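Local coordinates for protein glutathione S-transferase (Rhodospirillum rubrum F11, PDB 4O7H) that probably conjugates glutathione to electrophilic substrates, using a thioredoxin-like N-terminal domain joined to a helical C-terminal domain, at residues D57-T62 against C68-E73; E39-M44 against V50-E55. All coordinates share one frame; numbering follows the deposited sequence.

Interaction 1 of 2, residues D57-T62 against C68-E73; sequences DGLTIT and CEYLEE
Leu59 and Ile61 meet the ring of Tyr70 where strand 60-62 packs against helix 64-74, the end of the beta-beta-alpha motif (strands 52-54 and 60-62, then the helix) that closes the thioredoxin-like N-terminal domain. The lead-in to the strand is shaped locally: Asp57 OD1 accepts from the backbone N of Leu59, an Asx turn in which the donor stands above the carboxylate plane. Gly58 follows with a positive phi of 94°, at which a beta carbon would press against the carbonyl O of Asp57, and its own carbonyl O receives Thr60 OG1.

Leu59 comes first to the helix. Its CG lies anti to the backbone N (chi1 178°), and CD2 reaches the phenol end of the ring, 3.6 Å from Tyr70 OH and 3.7 Å from Tyr70 CE1. Two residues on, Ile61 takes the ring face. Its side chain crosses that of Tyr70 at about a right angle, and its CD1 methyl drifts toward one side of the ring, 3.9 Å from Tyr70 CD1. Ala86 and Ala89 of the second subunit pack on Leu59 and Ile61, which places the outermost strand and the turn before it against that subunit.

Tyr70 also has a polar task, since its OH is hydrogen-bonded to Glu55. Replacing the tyrosine by an alanine would probably strip Ile61 of the surface it lies on and leave the Glu55 carboxylate without one of its hydrogen-bond partners. The contact over the ring face is a CH-pi interaction: Ile61 CG1 stands 3.9 Å from the centroid of the Tyr70 ring, only 4° off the ring normal.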
ATOM      1  N   ASP A  57       6.857   8.356  24.802  1.00 23.83           N
ATOM      2  CA  ASP A  57       6.662   9.813  24.825  1.00 24.41           C
ATOM      3  C   ASP A  57       5.347  10.263  24.165  1.00 23.75           C
ATOM      4  O   ASP A  57       5.093  11.464  24.064  1.00 26.60           O
ATOM      5  CB  ASP A  57       7.865  10.583  24.253  1.00 26.34           C
ATOM      6  CG  ASP A  57       8.031  10.434  22.749  1.00 28.21           C
ATOM      7  OD1 ASP A  57       7.275   9.677  22.113  1.00 25.40           O
ATOM      8  OD2 ASP A  57       8.936  11.086  22.183  1.00 30.52           O
ATOM      9  N   GLY A  58       4.528   9.312  23.708  1.00 20.28           N
ATOM     10  CA  GLY A  58       3.240   9.616  23.071  1.00 18.50           C
ATOM     11  C   GLY A  58       3.254   9.713  21.547  1.00 18.18           C
ATOM     12  O   GLY A  58       2.223   9.887  20.910  1.00 17.47           O
ATOM     13  N   LEU A  59       4.427   9.682  20.957  1.00 17.10           N
ATOM     14  CA  LEU A  59       4.523   9.794  19.494  1.00 17.02           C
ATOM     15  C   LEU A  59       3.735   8.629  18.913  1.00 15.53           C
ATOM     16  O   LEU A  59       3.987   7.502  19.261  1.00 14.92           O
ATOM     17  CB  LEU A  59       5.975   9.782  19.013  1.00 17.49           C
ATOM     18  CG  LEU A  59       6.116   9.860  17.500  1.00 18.87           C
ATOM     19  CD1 LEU A  59       5.676  11.215  16.934  1.00 21.06           C
ATOM     20  CD2 LEU A  59       7.541   9.528  17.090  1.00 21.36           C
ATOM     21  N   THR A  60       2.807   8.934  18.022  1.00 14.94           N
ATOM     22  CA  THR A  60       1.849   7.989  17.471  1.00 13.71           C
ATOM     23  C   THR A  60       2.082   7.823  15.974  1.00 13.88           C
ATOM     24  O   THR A  60       2.014   8.814  15.215  1.00 14.26           O
ATOM     25  CB  THR A  60       0.443   8.515  17.689  1.00 14.47           C
ATOM     26  OG1 THR A  60       0.214   8.641  19.093  1.00 14.68           O
ATOM     27  CG2 THR A  60      -0.583   7.577  17.143  1.00 15.10           C
ATOM     28  N   ILE A  61       2.419   6.593  15.562  1.00 13.16           N
ATOM     29  CA  ILE A  61       2.716   6.271  14.177  1.00 13.15           C
ATOM     30  C   ILE A  61       1.640   5.322  13.672  1.00 13.45           C
ATOM     31  O   ILE A  61       1.362   4.272  14.277  1.00 11.20           O
ATOM     32  CB  ILE A  61       4.110   5.610  14.037  1.00 13.89           C
ATOM     33  CG1 ILE A  61       5.187   6.362  14.875  1.00 16.16           C
ATOM     34  CG2 ILE A  61       4.484   5.442  12.578  1.00 14.89           C
ATOM     35  CD1 ILE A  61       5.460   7.775  14.460  1.00 18.31           C
ATOM     36  N   THR A  62       1.012   5.721  12.567  1.00 13.42           N
ATOM     37  CA  THR A  62      -0.155   5.026  12.020  1.00 14.60           C
ATOM     38  C   THR A  62       0.201   4.519  10.609  1.00 13.55           C
ATOM     39  O   THR A  62       0.932   5.204   9.880  1.00 14.96           O
ATOM     40  CB  THR A  62      -1.289   6.060  11.950  1.00 19.45           C
ATOM     41  OG1 THR A  62      -1.640   6.502  13.282  1.00 23.14           O
ATOM     42  CG2 THR A  62      -2.422   5.550  11.254  1.00 19.08           C
ATOM     43  N   CYS A  68       6.741   0.555   9.778  1.00 10.07           N
ATOM     44  CA  CYS A  68       7.940  -0.190   9.378  1.00 10.39           C
ATOM     45  C   CYS A  68       9.079   0.711   8.960  1.00 11.64           C
ATOM     46  O   CYS A  68      10.245   0.503   9.377  1.00 10.56           O
ATOM     47  CB  CYS A  68       7.588  -1.206   8.314  1.00 11.41           C
ATOM     48  SG  CYS A  68       6.621  -2.606   8.965  1.00 12.68           S
ATOM     49  N   GLU A  69       8.776   1.765   8.215  1.00 10.23           N
ATOM     50  CA  GLU A  69       9.839   2.672   7.787  1.00 10.87           C
ATOM     51  C   GLU A  69      10.341   3.476   8.987  1.00 11.19           C
ATOM     52  O   GLU A  69      11.550   3.687   9.123  1.00 13.11           O
ATOM     53  CB  GLU A  69       9.344   3.600   6.703  1.00 11.45           C
ATOM     54  CG  GLU A  69       8.949   2.904   5.419  1.00 11.42           C
ATOM     55  CD  GLU A  69      10.139   2.356   4.661  1.00 13.07           C
ATOM     56  OE1 GLU A  69      11.266   2.852   4.828  1.00 13.29           O
ATOM     57  OE2 GLU A  69       9.898   1.412   3.905  1.00 18.82           O
ATOM     58  N   TYR A  70       9.435   3.866   9.885  1.00 10.83           N
ATOM     59  CA  TYR A  70       9.794   4.563  11.114  1.00 11.19           C
ATOM     60  C   TYR A  70      10.698   3.664  11.941  1.00 11.20           C
ATOM     61  O   TYR A  70      11.735   4.129  12.472  1.00 11.69           O
ATOM     62  CB  TYR A  70       8.531   4.886  11.903  1.00 11.96           C
ATOM     63  CG  TYR A  70       8.793   5.335  13.318  1.00 11.75           C
ATOM     64  CD1 TYR A  70       9.086   6.665  13.609  1.00 12.50           C
ATOM     65  CD2 TYR A  70       8.734   4.422  14.363  1.00 11.46           C
ATOM     66  CE1 TYR A  70       9.317   7.086  14.944  1.00 12.79           C
ATOM     67  CE2 TYR A  70       8.977   4.849  15.686  1.00 12.08           C
ATOM     68  CZ  TYR A  70       9.279   6.144  15.953  1.00 13.56           C
ATOM     69  OH  TYR A  70       9.536   6.557  17.285  1.00 14.90           O
ATOM     70  N   LEU A  71      10.355   2.397  12.097  1.00 11.00           N
ATOM     71  CA  LEU A  71      11.211   1.492  12.915  1.00 11.96           C
ATOM     72  C   LEU A  71      12.628   1.398  12.351  1.00 13.95           C
ATOM     73  O   LEU A  71      13.606   1.361  13.123  1.00 13.51           O
ATOM     74  CB  LEU A  71      10.608   0.110  13.109  1.00 11.97           C
ATOM     75  CG  LEU A  71       9.304   0.025  13.878  1.00 12.20           C
ATOM     76  CD1 LEU A  71       8.799  -1.404  13.826  1.00 12.31           C
ATOM     77  CD2 LEU A  71       9.460   0.564  15.321  1.00 12.98           C
ATOM     78  N   GLU A  72      12.759   1.380  11.025  1.00 13.60           N
ATOM     79  CA  GLU A  72      14.078   1.245  10.426  1.00 15.63           C
ATOM     80  C   GLU A  72      14.867   2.551  10.605  1.00 16.39           C
ATOM     81  O   GLU A  72      16.105   2.531  10.711  1.00 17.38           O
ATOM     82  CB  GLU A  72      13.950   0.830   8.950  1.00 16.35           C
ATOM     83  CG  GLU A  72      15.263   0.487   8.257  1.00 19.89           C
ATOM     84  CD  GLU A  72      15.760  -0.926   8.490  1.00 20.30           C
ATOM     85  OE1 GLU A  72      15.174  -1.700   9.290  1.00 17.30           O
ATOM     86  OE2 GLU A  72      16.791  -1.261   7.800  1.00 25.50           O
ATOM     87  N   GLU A  73      14.183   3.674  10.664  1.00 14.80           N
ATOM     88  CA  GLU A  73      14.828   4.991  10.839  1.00 15.57           C
ATOM     89  C   GLU A  73      15.296   5.175  12.271  1.00 16.13           C
ATOM     90  O   GLU A  73      16.409   5.703  12.520  1.00 18.53           O
ATOM     91  CB  GLU A  73      13.872   6.125  10.451  1.00 15.23           C
ATOM     92  CG  GLU A  73      13.667   6.237   8.950  1.00 16.48           C
ATOM     93  CD  GLU A  73      12.549   7.178   8.547  1.00 17.05           C
ATOM     94  OE1 GLU A  73      12.084   7.978   9.381  1.00 19.35           O
ATOM     95  OE2 GLU A  73      12.200   7.117   7.349  1.00 20.08           O
TER

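Interaction 2 of 2, residues E39-M44 against V50-E55; sequences ESFLAM and VPVLVE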
ATOM      1  N   GLU A  39     -14.905   5.995  19.237  1.00 25.18           N
ATOM      2  CA  GLU A  39     -14.557   7.347  18.851  1.00 24.62           C
ATOM      3  C   GLU A  39     -13.183   7.717  19.372  1.00 19.28           C
ATOM      4  O   GLU A  39     -12.523   8.518  18.755  1.00 17.67           O
ATOM      5  CB  GLU A  39     -15.600   8.382  19.339  1.00 29.44           C
ATOM      6  CG  GLU A  39     -16.982   8.220  18.717  1.00 35.97           C
ATOM      7  CD  GLU A  39     -17.193   8.962  17.396  1.00 40.90           C
ATOM      8  OE1 GLU A  39     -16.224   9.402  16.740  1.00 38.64           O
ATOM      9  OE2 GLU A  39     -18.380   9.120  17.007  1.00 48.15           O
ATOM     10  N   SER A  40     -12.760   7.185  20.507  1.00 18.24           N
ATOM     11  CA  SER A  40     -11.438   7.525  21.042  1.00 18.29           C
ATOM     12  C   SER A  40     -10.325   6.951  20.111  1.00 15.83           C
ATOM     13  O   SER A  40      -9.281   7.576  19.904  1.00 15.49           O
ATOM     14  CB  SER A  40     -11.259   7.042  22.466  1.00 21.59           C
ATOM     15  OG  SER A  40     -12.116   7.789  23.341  1.00 24.06           O
ATOM     16  N   PHE A  41     -10.566   5.768  19.586  1.00 15.74           N
ATOM     17  CA  PHE A  41      -9.584   5.150  18.668  1.00 14.39           C
ATOM     18  C   PHE A  41      -9.520   5.934  17.366  1.00 15.21           C
ATOM     19  O   PHE A  41      -8.436   6.224  16.878  1.00 13.65           O
ATOM     20  CB  PHE A  41      -9.889   3.671  18.418  1.00 13.90           C
ATOM     21  CG  PHE A  41      -8.875   2.991  17.552  1.00 12.87           C
ATOM     22  CD1 PHE A  41      -7.744   2.470  18.087  1.00 13.77           C
ATOM     23  CD2 PHE A  41      -9.065   2.885  16.187  1.00 13.28           C
ATOM     24  CE1 PHE A  41      -6.788   1.883  17.283  1.00 13.88           C
ATOM     25  CE2 PHE A  41      -8.117   2.260  15.383  1.00 13.24           C
ATOM     26  CZ  PHE A  41      -6.968   1.827  15.926  1.00 13.53           C
ATOM     27  N   LEU A  42     -10.684   6.318  16.842  1.00 16.45           N
ATOM     28  CA  LEU A  42     -10.768   7.129  15.647  1.00 17.42           C
ATOM     29  C   LEU A  42     -10.089   8.462  15.827  1.00 16.20           C
ATOM     30  O   LEU A  42      -9.481   8.995  14.905  1.00 16.30           O
ATOM     31  CB  LEU A  42     -12.243   7.393  15.270  1.00 20.11           C
ATOM     32  CG  LEU A  42     -12.923   6.323  14.457  1.00 23.11           C
ATOM     33  CD1 LEU A  42     -14.396   6.695  14.263  1.00 25.63           C
ATOM     34  CD2 LEU A  42     -12.241   6.147  13.105  1.00 21.68           C
ATOM     35  N   ALA A  43     -10.198   9.045  17.036  1.00 15.11           N
ATOM     36  CA  ALA A  43      -9.516  10.288  17.305  1.00 15.42           C
ATOM     37  C   ALA A  43      -8.018  10.133  17.167  1.00 16.33           C
ATOM     38  O   ALA A  43      -7.356  11.030  16.712  1.00 17.49           O
ATOM     39  CB  ALA A  43      -9.855  10.834  18.705  1.00 17.93           C
ATOM     40  N   MET A  44      -7.491   8.986  17.576  1.00 14.59           N
ATOM     41  CA  MET A  44      -6.061   8.721  17.470  1.00 14.89           C
ATOM     42  C   MET A  44      -5.621   8.388  16.022  1.00 14.53           C
ATOM     43  O   MET A  44      -4.569   8.865  15.560  1.00 14.65           O
ATOM     44  CB  MET A  44      -5.723   7.546  18.387  1.00 14.98           C
ATOM     45  CG  MET A  44      -4.299   7.083  18.287  1.00 14.34           C
ATOM     46  SD  MET A  44      -3.932   5.721  19.391  1.00 15.30           S
ATOM     47  CE  MET A  44      -4.964   4.474  18.748  1.00 14.78           C
ATOM     48  N   VAL A  50      -6.052  -0.770  12.569  1.00 11.63           N
ATOM     49  CA  VAL A  50      -4.799  -1.181  13.141  1.00 11.31           C
ATOM     50  C   VAL A  50      -3.792  -1.552  12.013  1.00 10.53           C
ATOM     51  O   VAL A  50      -4.214  -1.929  10.917  1.00 11.17           O
ATOM     52  CB  VAL A  50      -4.945  -2.362  14.115  1.00 11.27           C
ATOM     53  CG1 VAL A  50      -5.738  -1.907  15.339  1.00 12.82           C
ATOM     54  CG2 VAL A  50      -5.591  -3.568  13.421  1.00 11.06           C
ATOM     55  N   PRO A  51      -2.487  -1.481  12.284  1.00 10.25           N
ATOM     56  CA  PRO A  51      -1.780  -1.144  13.531  1.00  9.70           C
ATOM     57  C   PRO A  51      -1.577   0.329  13.770  1.00  9.85           C
ATOM     58  O   PRO A  51      -1.531   1.160  12.834  1.00 10.08           O
ATOM     59  CB  PRO A  51      -0.417  -1.796  13.363  1.00  9.96           C
ATOM     60  CG  PRO A  51      -0.192  -1.755  11.870  1.00  9.78           C
ATOM     61  CD  PRO A  51      -1.538  -1.925  11.237  1.00 10.28           C
ATOM     62  N   VAL A  52      -1.466   0.660  15.063  1.00  9.84           N
ATOM     63  CA  VAL A  52      -1.015   1.978  15.478  1.00 10.18           C
ATOM     64  C   VAL A  52       0.050   1.770  16.573  1.00 10.00           C
ATOM     65  O   VAL A  52      -0.221   1.050  17.566  1.00 10.57           O
ATOM     66  CB  VAL A  52      -2.171   2.813  16.070  1.00 10.79           C
ATOM     67  CG1 VAL A  52      -1.671   4.169  16.513  1.00 10.96           C
ATOM     68  CG2 VAL A  52      -3.261   2.991  15.018  1.00 10.82           C
ATOM     69  N   LEU A  53       1.203   2.384  16.408  1.00  9.89           N
ATOM     70  CA  LEU A  53       2.278   2.354  17.394  1.00 11.03           C
ATOM     71  C   LEU A  53       2.289   3.656  18.187  1.00 11.90           C
ATOM     72  O   LEU A  53       2.262   4.751  17.578  1.00 10.90           O
ATOM     73  CB  LEU A  53       3.617   2.157  16.708  1.00 11.27           C
ATOM     74  CG  LEU A  53       4.896   2.093  17.560  1.00 12.85           C
ATOM     75  CD1 LEU A  53       4.953   0.798  18.356  1.00 13.86           C
ATOM     76  CD2 LEU A  53       6.103   2.273  16.680  1.00 13.97           C
ATOM     77  N   VAL A  54       2.335   3.536  19.524  1.00 12.10           N
ATOM     78  CA  VAL A  54       2.480   4.733  20.399  1.00 12.42           C
ATOM     79  C   VAL A  54       3.750   4.542  21.259  1.00 12.63           C
ATOM     80  O   VAL A  54       3.882   3.551  22.018  1.00 13.14           O
ATOM     81  CB  VAL A  54       1.249   4.978  21.274  1.00 12.27           C
ATOM     82  CG1 VAL A  54       1.396   6.309  22.019  1.00 12.59           C
ATOM     83  CG2 VAL A  54      -0.026   4.909  20.443  1.00 14.10           C
ATOM     84  N   GLU A  55       4.716   5.412  21.035  1.00 14.91           N
ATOM     85  CA  GLU A  55       5.946   5.392  21.796  1.00 14.77           C
ATOM     86  C   GLU A  55       5.667   5.913  23.211  1.00 16.96           C
ATOM     87  O   GLU A  55       4.657   6.522  23.461  1.00 16.12           O
ATOM     88  CB  GLU A  55       7.029   6.230  21.137  1.00 15.26           C
ATOM     89  CG  GLU A  55       7.518   5.725  19.780  1.00 15.20           C
ATOM     90  CD  GLU A  55       8.534   4.608  19.868  1.00 16.55           C
ATOM     91  OE1 GLU A  55       8.484   3.806  20.831  1.00 15.68           O
ATOM     92  OE2 GLU A  55       9.395   4.561  18.970  1.00 17.07           O
TER
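Phe41, Met44 and Val52 bury the most surface here, and Val52 serves both of the others by dividing its methyls between them. Its CG1 faces Met44, with Met44 SD 4.0 Å from Val52 CG1; the two side chains reach toward each other tip to tip. Its CG2 faces the far end of the phenylalanine, and Phe41 CZ lies 4.0 Å from Val52 CG2 as the side chains slide past each other in opposite directions.

Met44 runs straight out from the helix, CG anti to the backbone N (chi1 175°) and chi2 likewise extended, before bending at chi3 (64°). The bend folds CE back so that sulfur and terminal methyl both touch Val52 CG1, while SD also meets Val54 CG2 at 4.1 Å.

In the thioredoxin-like fold this is the short helix 39-44 lying over one side of the sheet: it runs at 80° to strand 52-54, and the two segment axes come within 11.4 Å. Val52 and Val54 point toward it, whereas Leu53 between them points away, and its side chain touches helix 64-74 on the other side of the sheet. Just before the strand, the cis peptide bond ahead of Pro51 is a hallmark of the thioredoxin fold.

On the approach to that proline, Val50 crosses Phe41 at about a right angle. Val50 CG1 lies 4.0 Å from Phe41 CZ, the same ring carbon that meets Val52.

Neighbouring antiparallel strands of one sheet link the two contacts, which lie on its two sides: interaction 2 sets strand 52-54 against helix 39-44, interaction 1 sets strand 60-62 against helix 64-74. Both are largely buried and apolar, yet interaction 1 turns on an aromatic face and adjoins the second subunit, whereas interaction 2 joins thioether, ring end and valine methyls, with no other chain of the assembly touching it. The join is partly polar: the Tyr70-Glu55 bond, 2.6 Å between Tyr70 OH and Glu55 OE2, ties the two together, and Ile61 N lies 2.7 Å from Leu53 O. Thr60 and Val52 add a methyl contact between the strands.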